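PDB 1M5S: formylmethanofuran--tetrahydromethanopterin formyltransferase from Methanosarcina barkeri, which catalyses the reversible transfer of a formyl group from formylmethanofuran to tetrahydromethanopterin, a step of methanogenesis from carbon dioxide. Local coordinates for residues P17-R22 / F79-L84; E112-V117 / E152-A157. All blocks are in the same frame, centred on the assembly; numbering follows the deposited sequence.

Interaction 1: residues P17-R22 / F79-L84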
ATOM      1  N   PRO A  17      19.476  23.863 -15.392  1.00 38.97           N
ATOM      2  CA  PRO A  17      18.146  24.474 -15.498  1.00 36.12           C
ATOM      3  C   PRO A  17      17.176  23.584 -16.286  1.00 25.72           C
ATOM      4  O   PRO A  17      17.589  22.803 -17.161  1.00 31.41           O
ATOM      5  CB  PRO A  17      18.424  25.801 -16.210  1.00 41.83           C
ATOM      6  CG  PRO A  17      19.625  25.510 -17.047  1.00 42.72           C
ATOM      7  CD  PRO A  17      20.472  24.578 -16.212  1.00 41.25           C
ATOM      8  N   ILE A  18      15.906  23.626 -15.894  1.00 34.16           N
ATOM      9  CA  ILE A  18      14.867  22.877 -16.594  1.00 31.03           C
ATOM     10  C   ILE A  18      13.519  23.590 -16.460  1.00 23.81           C
ATOM     11  O   ILE A  18      13.371  24.506 -15.647  1.00 27.63           O
ATOM     12  CB  ILE A  18      14.776  21.422 -16.052  1.00 33.00           C
ATOM     13  CG1 ILE A  18      14.050  20.532 -17.064  1.00 30.61           C
ATOM     14  CG2 ILE A  18      14.111  21.409 -14.679  1.00 27.13           C
ATOM     15  CD1 ILE A  18      14.399  19.057 -16.975  1.00 30.52           C
ATOM     16  N   LYS A  19      12.589  23.269 -17.353  1.00 29.88           N
ATOM     17  CA  LYS A  19      11.249  23.829 -17.261  1.00 27.48           C
ATOM     18  C   LYS A  19      10.368  22.878 -16.450  1.00 14.28           C
ATOM     19  O   LYS A  19      10.336  21.670 -16.715  1.00 28.19           O
ATOM     20  CB  LYS A  19      10.666  24.032 -18.660  1.00 24.68           C
ATOM     21  CG  LYS A  19      11.560  24.837 -19.595  1.00 37.77           C
ATOM     22  CD  LYS A  19      11.899  26.199 -19.007  1.00 28.84           C
ATOM     23  CE  LYS A  19      12.661  27.044 -20.009  1.00 51.83           C
ATOM     24  NZ  LYS A  19      12.765  28.455 -19.560  1.00 48.32           N
ATOM     25  N   ILE A  20       9.645  23.436 -15.482  1.00 29.43           N
ATOM     26  CA  ILE A  20       8.820  22.640 -14.574  1.00 29.22           C
ATOM     27  C   ILE A  20       7.377  23.143 -14.546  1.00 29.00           C
ATOM     28  O   ILE A  20       7.128  24.306 -14.233  1.00 31.99           O
ATOM     29  CB  ILE A  20       9.388  22.655 -13.118  1.00 16.71           C
ATOM     30  CG1 ILE A  20      10.806  22.061 -13.086  1.00 22.60           C
ATOM     31  CG2 ILE A  20       8.486  21.834 -12.199  1.00 25.16           C
ATOM     32  CD1 ILE A  20      11.477  22.129 -11.735  1.00 24.02           C
ATOM     33  N   ALA A  21       6.440  22.252 -14.881  1.00 30.89           N
ATOM     34  CA  ALA A  21       5.011  22.500 -14.673  1.00 25.47           C
ATOM     35  C   ALA A  21       4.513  21.756 -13.429  1.00 29.96           C
ATOM     36  O   ALA A  21       4.874  20.610 -13.218  1.00 25.01           O
ATOM     37  CB  ALA A  21       4.219  22.055 -15.901  1.00 25.40           C
ATOM     38  N   ARG A  22       3.845  22.476 -12.538  1.00 28.42           N
ATOM     39  CA  ARG A  22       3.200  21.939 -11.333  1.00 24.38           C
ATOM     40  C   ARG A  22       1.699  21.768 -11.587  1.00 27.33           C
ATOM     41  O   ARG A  22       1.031  22.679 -12.100  1.00 25.00           O
ATOM     42  CB  ARG A  22       3.421  22.913 -10.177  1.00 27.76           C
ATOM     43  CG  ARG A  22       3.367  22.259  -8.796  1.00 22.68           C
ATOM     44  CD  ARG A  22       2.985  23.261  -7.707  1.00 31.25           C
ATOM     45  NE  ARG A  22       3.379  22.848  -6.354  1.00 28.08           N
ATOM     46  CZ  ARG A  22       2.824  23.354  -5.244  1.00 36.51           C
ATOM     47  NH1 ARG A  22       1.861  24.284  -5.321  1.00 34.29           N
ATOM     48  NH2 ARG A  22       3.165  22.992  -4.002  1.00 34.73           N
ATOM     49  N   PHE A  79      13.199  20.255 -20.995  1.00 29.32           N
ATOM     50  CA  PHE A  79      14.158  21.310 -21.324  1.00 38.32           C
ATOM     51  C   PHE A  79      13.527  22.529 -21.988  1.00 38.57           C
ATOM     52  O   PHE A  79      13.700  23.647 -21.509  1.00 37.54           O
ATOM     53  CB  PHE A  79      15.297  20.761 -22.189  1.00 43.81           C
ATOM     54  CG  PHE A  79      16.393  20.111 -21.393  1.00 52.57           C
ATOM     55  CD1 PHE A  79      16.748  20.614 -20.142  1.00 53.03           C
ATOM     56  CD2 PHE A  79      17.026  18.960 -21.859  1.00 54.04           C
ATOM     57  CE1 PHE A  79      17.713  19.980 -19.356  1.00 56.26           C
ATOM     58  CE2 PHE A  79      17.996  18.315 -21.085  1.00 55.22           C
ATOM     59  CZ  PHE A  79      18.338  18.827 -19.828  1.00 57.10           C
ATOM     60  N   LYS A  80      12.712  22.299 -23.013  1.00 44.66           N
ATOM     61  CA  LYS A  80      12.045  23.388 -23.723  1.00 44.45           C
ATOM     62  C   LYS A  80      10.561  23.522 -23.360  1.00 46.39           C
ATOM     63  O   LYS A  80       9.862  22.520 -23.241  1.00 49.91           O
ATOM     64  CB  LYS A  80      12.195  23.182 -25.230  1.00 50.11           C
ATOM     65  CG  LYS A  80      13.452  23.814 -25.808  1.00 56.54           C
ATOM     66  CD  LYS A  80      14.379  22.780 -26.428  1.00 63.82           C
ATOM     67  CE  LYS A  80      15.672  23.435 -26.897  1.00 63.96           C
ATOM     68  NZ  LYS A  80      16.298  24.257 -25.815  1.00 65.18           N
ATOM     69  N   TYR A  81      10.079  24.762 -23.249  1.00 42.86           N
ATOM     70  CA  TYR A  81       8.672  25.058 -22.947  1.00 41.59           C
ATOM     71  C   TYR A  81       7.668  24.445 -23.932  1.00 45.86           C
ATOM     72  O   TYR A  81       6.511  24.214 -23.576  1.00 44.70           O
ATOM     73  CB  TYR A  81       8.439  26.571 -22.912  1.00 43.73           C
ATOM     74  CG  TYR A  81       8.605  27.230 -21.557  1.00 44.47           C
ATOM     75  CD1 TYR A  81       8.298  26.553 -20.376  1.00 39.60           C
ATOM     76  CD2 TYR A  81       9.018  28.557 -21.466  1.00 46.14           C
ATOM     77  CE1 TYR A  81       8.399  27.195 -19.128  1.00 37.74           C
ATOM     78  CE2 TYR A  81       9.126  29.204 -20.235  1.00 46.68           C
ATOM     79  CZ  TYR A  81       8.815  28.522 -19.072  1.00 47.53           C
ATOM     80  OH  TYR A  81       8.914  29.179 -17.864  1.00 42.46           O
ATOM     81  N   GLU A  82       8.076  24.307 -25.192  1.00 45.16           N
ATOM     82  CA  GLU A  82       7.243  23.697 -26.227  1.00 44.58           C
ATOM     83  C   GLU A  82       6.968  22.230 -25.910  1.00 44.25           C
ATOM     84  O   GLU A  82       5.833  21.757 -26.030  1.00 36.99           O
ATOM     85  CB  GLU A  82       7.939  23.811 -27.591  1.00 56.20           C
ATOM     86  CG  GLU A  82       7.316  22.973 -28.713  1.00 67.72           C
ATOM     87  CD  GLU A  82       8.181  22.929 -29.971  1.00 78.73           C
ATOM     88  OE1 GLU A  82       8.615  24.007 -30.439  1.00 81.85           O
ATOM     89  OE2 GLU A  82       8.422  21.819 -30.497  1.00 80.30           O
ATOM     90  N   ALA A  83       8.020  21.514 -25.530  1.00 36.77           N
ATOM     91  CA  ALA A  83       7.916  20.108 -25.164  1.00 40.08           C
ATOM     92  C   ALA A  83       7.048  19.895 -23.919  1.00 34.24           C
ATOM     93  O   ALA A  83       6.312  18.914 -23.835  1.00 42.26           O
ATOM     94  CB  ALA A  83       9.309  19.527 -24.942  1.00 39.52           C
ATOM     95  N   LEU A  84       7.096  20.846 -22.991  1.00 33.50           N
ATOM     96  CA  LEU A  84       6.347  20.770 -21.739  1.00 32.76           C
ATOM     97  C   LEU A  84       4.832  20.796 -21.946  1.00 39.63           C
ATOM     98  O   LEU A  84       4.122  19.940 -21.419  1.00 34.76           O
ATOM     99  CB  LEU A  84       6.755  21.914 -20.808  1.00 34.18           C
ATOM    100  CG  LEU A  84       6.292  21.777 -19.356  1.00 44.18           C
ATOM    101  CD1 LEU A  84       6.709  20.409 -18.827  1.00 40.50           C
ATOM    102  CD2 LEU A  84       6.876  22.891 -18.501  1.00 33.44           C
TER
HETATM  103  O   HOH W   1      15.899  24.228 -19.451  1.00 41.72           O

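Interaction 2: residues E112-V117 / E152-A157. Unlike the reference sequence in segment 112-117: D115 (reference Phe).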
ATOM      1  N   GLU A 112       4.304  33.264 -14.344  1.00 38.94           N
ATOM      2  CA  GLU A 112       4.208  34.097 -15.537  1.00 44.30           C
ATOM      3  C   GLU A 112       3.839  33.295 -16.781  1.00 38.10           C
ATOM      4  O   GLU A 112       3.026  33.740 -17.593  1.00 44.07           O
ATOM      5  CB  GLU A 112       5.515  34.855 -15.779  1.00 51.01           C
ATOM      6  CG  GLU A 112       5.319  36.126 -16.594  1.00 67.21           C
ATOM      7  CD  GLU A 112       6.584  36.573 -17.294  1.00 76.52           C
ATOM      8  OE1 GLU A 112       7.035  35.868 -18.226  1.00 81.36           O
ATOM      9  OE2 GLU A 112       7.117  37.640 -16.921  1.00 81.19           O
ATOM     10  N   LYS A 113       4.453  32.126 -16.941  1.00 37.42           N
ATOM     11  CA  LYS A 113       4.112  31.224 -18.040  1.00 38.28           C
ATOM     12  C   LYS A 113       2.880  30.376 -17.681  1.00 40.60           C
ATOM     13  O   LYS A 113       2.708  29.996 -16.526  1.00 34.94           O
ATOM     14  CB  LYS A 113       5.305  30.320 -18.356  1.00 36.52           C
ATOM     15  CG  LYS A 113       5.613  30.199 -19.831  1.00 45.09           C
ATOM     16  CD  LYS A 113       4.873  29.038 -20.445  1.00 45.10           C
ATOM     17  CE  LYS A 113       5.329  28.793 -21.868  1.00 51.86           C
ATOM     18  NZ  LYS A 113       4.851  29.852 -22.791  1.00 54.30           N
ATOM     19  N   GLN A 114       1.970  30.209 -18.641  1.00 38.67           N
ATOM     20  CA  GLN A 114       0.738  29.435 -18.456  1.00 39.60           C
ATOM     21  C   GLN A 114       0.371  28.689 -19.737  1.00 43.24           C
ATOM     22  O   GLN A 114       0.225  29.296 -20.800  1.00 43.04           O
ATOM     23  CB  GLN A 114      -0.431  30.347 -18.076  1.00 34.95           C
ATOM     24  CG  GLN A 114      -0.302  31.046 -16.738  1.00 30.34           C
ATOM     25  CD  GLN A 114      -0.525  30.122 -15.562  1.00 43.30           C
ATOM     26  OE1 GLN A 114      -1.019  29.005 -15.717  1.00 32.18           O
ATOM     27  NE2 GLN A 114      -0.172  30.590 -14.368  1.00 34.84           N
ATOM     28  N   ASP A 115       0.228  27.373 -19.634  1.00 37.65           N
ATOM     29  CA  ASP A 115      -0.241  26.570 -20.756  1.00 38.93           C
ATOM     30  C   ASP A 115      -1.739  26.317 -20.566  1.00 45.16           C
ATOM     31  O   ASP A 115      -2.185  26.037 -19.453  1.00 41.52           O
ATOM     32  CB  ASP A 115       0.531  25.248 -20.816  1.00 44.19           C
ATOM     33  CG  ASP A 115       2.025  25.448 -21.050  1.00 49.76           C
ATOM     34  OD1 ASP A 115       2.817  25.278 -20.096  1.00 50.05           O
ATOM     35  OD2 ASP A 115       2.415  25.759 -22.194  1.00 58.22           O
ATOM     36  N   ASN A 116      -2.527  26.520 -21.619  1.00 38.87           N
ATOM     37  CA  ASN A 116      -3.986  26.450 -21.497  1.00 36.88           C
ATOM     38  C   ASN A 116      -4.526  25.028 -21.671  1.00 37.01           C
ATOM     39  O   ASN A 116      -5.523  24.804 -22.360  1.00 34.38           O
ATOM     40  CB  ASN A 116      -4.659  27.428 -22.481  1.00 36.08           C
ATOM     41  CG  ASN A 116      -4.516  27.006 -23.946  1.00 30.32           C
ATOM     42  OD1 ASN A 116      -3.627  26.224 -24.316  1.00 37.10           O
ATOM     43  ND2 ASN A 116      -5.410  27.523 -24.788  1.00 37.67           N
ATOM     44  N   VAL A 117      -3.939  24.104 -20.914  1.00 32.86           N
ATOM     45  CA  VAL A 117      -4.243  22.677 -20.993  1.00 27.19           C
ATOM     46  C   VAL A 117      -5.740  22.365 -20.835  1.00 24.68           C
ATOM     47  O   VAL A 117      -6.302  21.605 -21.620  1.00 28.22           O
ATOM     48  CB  VAL A 117      -3.435  21.900 -19.920  1.00 35.44           C
ATOM     49  CG1 VAL A 117      -3.637  20.398 -20.076  1.00 30.62           C
ATOM     50  CG2 VAL A 117      -1.960  22.254 -20.034  1.00 29.31           C
ATOM     51  N   GLU A 152      -8.954  22.926 -14.602  1.00 29.77           N
ATOM     52  CA  GLU A 152      -8.665  24.360 -14.627  1.00 29.53           C
ATOM     53  C   GLU A 152      -8.108  24.772 -15.993  1.00 22.86           C
ATOM     54  O   GLU A 152      -7.480  23.965 -16.689  1.00 26.30           O
ATOM     55  CB  GLU A 152      -7.661  24.716 -13.531  1.00 31.74           C
ATOM     56  CG  GLU A 152      -7.365  26.205 -13.413  1.00 34.97           C
ATOM     57  CD  GLU A 152      -6.817  26.591 -12.050  1.00 39.94           C
ATOM     58  OE1 GLU A 152      -6.720  25.713 -11.168  1.00 32.70           O
ATOM     59  OE2 GLU A 152      -6.492  27.782 -11.855  1.00 36.58           O
ATOM     60  N   GLU A 153      -8.366  26.015 -16.389  1.00 30.60           N
ATOM     61  CA  GLU A 153      -8.002  26.469 -17.725  1.00 29.75           C
ATOM     62  C   GLU A 153      -6.513  26.287 -18.017  1.00 27.99           C
ATOM     63  O   GLU A 153      -6.131  25.727 -19.050  1.00 25.96           O
ATOM     64  CB  GLU A 153      -8.381  27.936 -17.904  1.00 38.97           C
ATOM     65  CG  GLU A 153      -7.967  28.497 -19.259  1.00 49.35           C
ATOM     66  CD  GLU A 153      -8.364  29.942 -19.439  1.00 51.80           C
ATOM     67  OE1 GLU A 153      -8.104  30.756 -18.523  1.00 54.69           O
ATOM     68  OE2 GLU A 153      -8.945  30.255 -20.500  1.00 59.99           O
ATOM     69  N   ASN A 154      -5.687  26.704 -17.064  1.00 30.30           N
ATOM     70  CA  ASN A 154      -4.247  26.790 -17.266  1.00 29.62           C
ATOM     71  C   ASN A 154      -3.465  25.912 -16.298  1.00 30.42           C
ATOM     72  O   ASN A 154      -3.901  25.660 -15.175  1.00 35.10           O
ATOM     73  CB  ASN A 154      -3.777  28.242 -17.097  1.00 34.29           C
ATOM     74  CG  ASN A 154      -4.071  29.102 -18.311  1.00 29.40           C
ATOM     75  OD1 ASN A 154      -3.984  28.645 -19.456  1.00 32.48           O
ATOM     76  ND2 ASN A 154      -4.390  30.367 -18.067  1.00 35.69           N
ATOM     77  N   ILE A 155      -2.279  25.501 -16.730  1.00 28.56           N
ATOM     78  CA  ILE A 155      -1.263  24.979 -15.824  1.00 34.48           C
ATOM     79  C   ILE A 155       0.028  25.803 -15.947  1.00 33.16           C
ATOM     80  O   ILE A 155       0.612  25.912 -17.031  1.00 36.09           O
ATOM     81  CB  ILE A 155      -0.974  23.492 -16.118  1.00 31.64           C
ATOM     82  CG1 ILE A 155      -2.139  22.638 -15.625  1.00 33.54           C
ATOM     83  CG2 ILE A 155       0.316  23.050 -15.437  1.00 31.40           C
ATOM     84  CD1 ILE A 155      -2.454  21.502 -16.531  1.00 47.75           C
ATOM     85  N   GLY A 156       0.455  26.379 -14.827  1.00 32.27           N
ATOM     86  CA  GLY A 156       1.653  27.201 -14.806  1.00 32.83           C
ATOM     87  C   GLY A 156       2.946  26.415 -14.883  1.00 38.50           C
ATOM     88  O   GLY A 156       3.013  25.237 -14.501  1.00 27.72           O
ATOM     89  N   ALA A 157       3.988  27.093 -15.352  1.00 31.98           N
ATOM     90  CA  ALA A 157       5.320  26.512 -15.475  1.00 26.75           C
ATOM     91  C   ALA A 157       6.363  27.592 -15.195  1.00 34.96           C
ATOM     92  O   ALA A 157       6.067  28.786 -15.282  1.00 33.36           O
ATOM     93  CB  ALA A 157       5.514  25.931 -16.875  1.00 23.62           C
TER
HETATM   94  O   HOH W   2       7.148  31.473 -15.742  1.00 37.13           O

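Interaction 1: residues P17-R22 / F79-L84
K19 lies across one face of the Y81 ring, the two side chains crossing at about a right angle. Its CG sits beside the backbone N (chi1 -53°), a second bend at chi2 (-56°) turns the chain, and beyond that it runs out straight over the ring. CD stands 3.8 Å from the Y81 ring centroid, a CH-pi contact, and NZ follows at 4.2 Å from the same centroid as a cation-pi partner. K113 comes to the other face, so the ring is held between two lysines. On the way, K19 CG passes 3.1 Å from F79 O.

Toward P17 the contact is carried by the F79 ring. P17 O lies at the edge of this ring, near its plane, 3.6 Å from F79 CE1, while I18 CG1, anti to its own nitrogen (chi1 -161°), reaches F79 CD1 at 4.1 Å. Water 1 donates to F79 O and, weakly, to P17 O. Deeper in, the L84 methyl CD2 rests 3.8 Å from A21 CB, and A157 covers L84 further.

This is helix-on-sheet packing in the alpha/beta sandwich: strand 71-78 leads through F79 and the N-cap residue K80 into helix 81-95, which packs over strand 12-26. Replacing K19 by an alanine would strip CD and NZ from that face of Y81, and would probably leave the ring with K113 as its remaining cation and freer to shift.

With no direct hydrogen bond across it, the contact depends on apolar packing at L84, lysine-to-ring attraction at Y81 and a water bridge near the solvent.

Interaction 2: residues E112-V117 / E152-A157
The flat amide of Q114 reaches over to G156 and N154, where the short strand 113-115 pairs antiparallel with the long strand 147-170 and extends the sheet. One face of this amide lies over G156 CA, 3.7 Å from Q114 CD. Q114 OE1 is 3.2 Å from N154 CB, which stands out of the amide plane on the side opposite G156 CA; the Q114 and N154 amide planes are 38° apart. The Q114 chain leaves beside its backbone N and bends again at chi2 (-74°), which folds the amide back over the neighbouring strand. OE1 takes its hydrogen bond from N106, while NE2 is given to the carbonyls of L108 and A111. The group is thus tied at both ends.

D115 and I155 form the hydrogen-bonded pair. I155 N donates to D115 O at 2.8 Å, and D115 N returns a bond to I155 O at 3.0 Å. D115 and I155 point to the other side of the sheet, toward helix 81-95; there D115 OD1 is buried with no polar partner in the model. Where an inverse gamma turn centred on N116 leads into helix 117-122, I155 CD1 meets V117 CB at 3.6 Å. At the far end, water 2 accepts from K113 N and donates to A157 O.

Overall arrangement
Both contacts are partly buried and neighbour each other, their centres about 12 Å apart. Strand 12-26, used by interaction 1, is the neighbour of strand 147-170, used by interaction 2, and helix 81-95 packs against both. Interaction 1 joins helix to sheet through side chains, with exposed residues at one end; interaction 2 adds a short strand to the sheet through backbone hydrogen bonds and has no exposed residue among those that touch. They meet directly: R22 O packs 3.4 Å from I155 CG2, and I20 O lies 3.5 Å from A157 CB. The two contacts follow one another along the chain without overlapping.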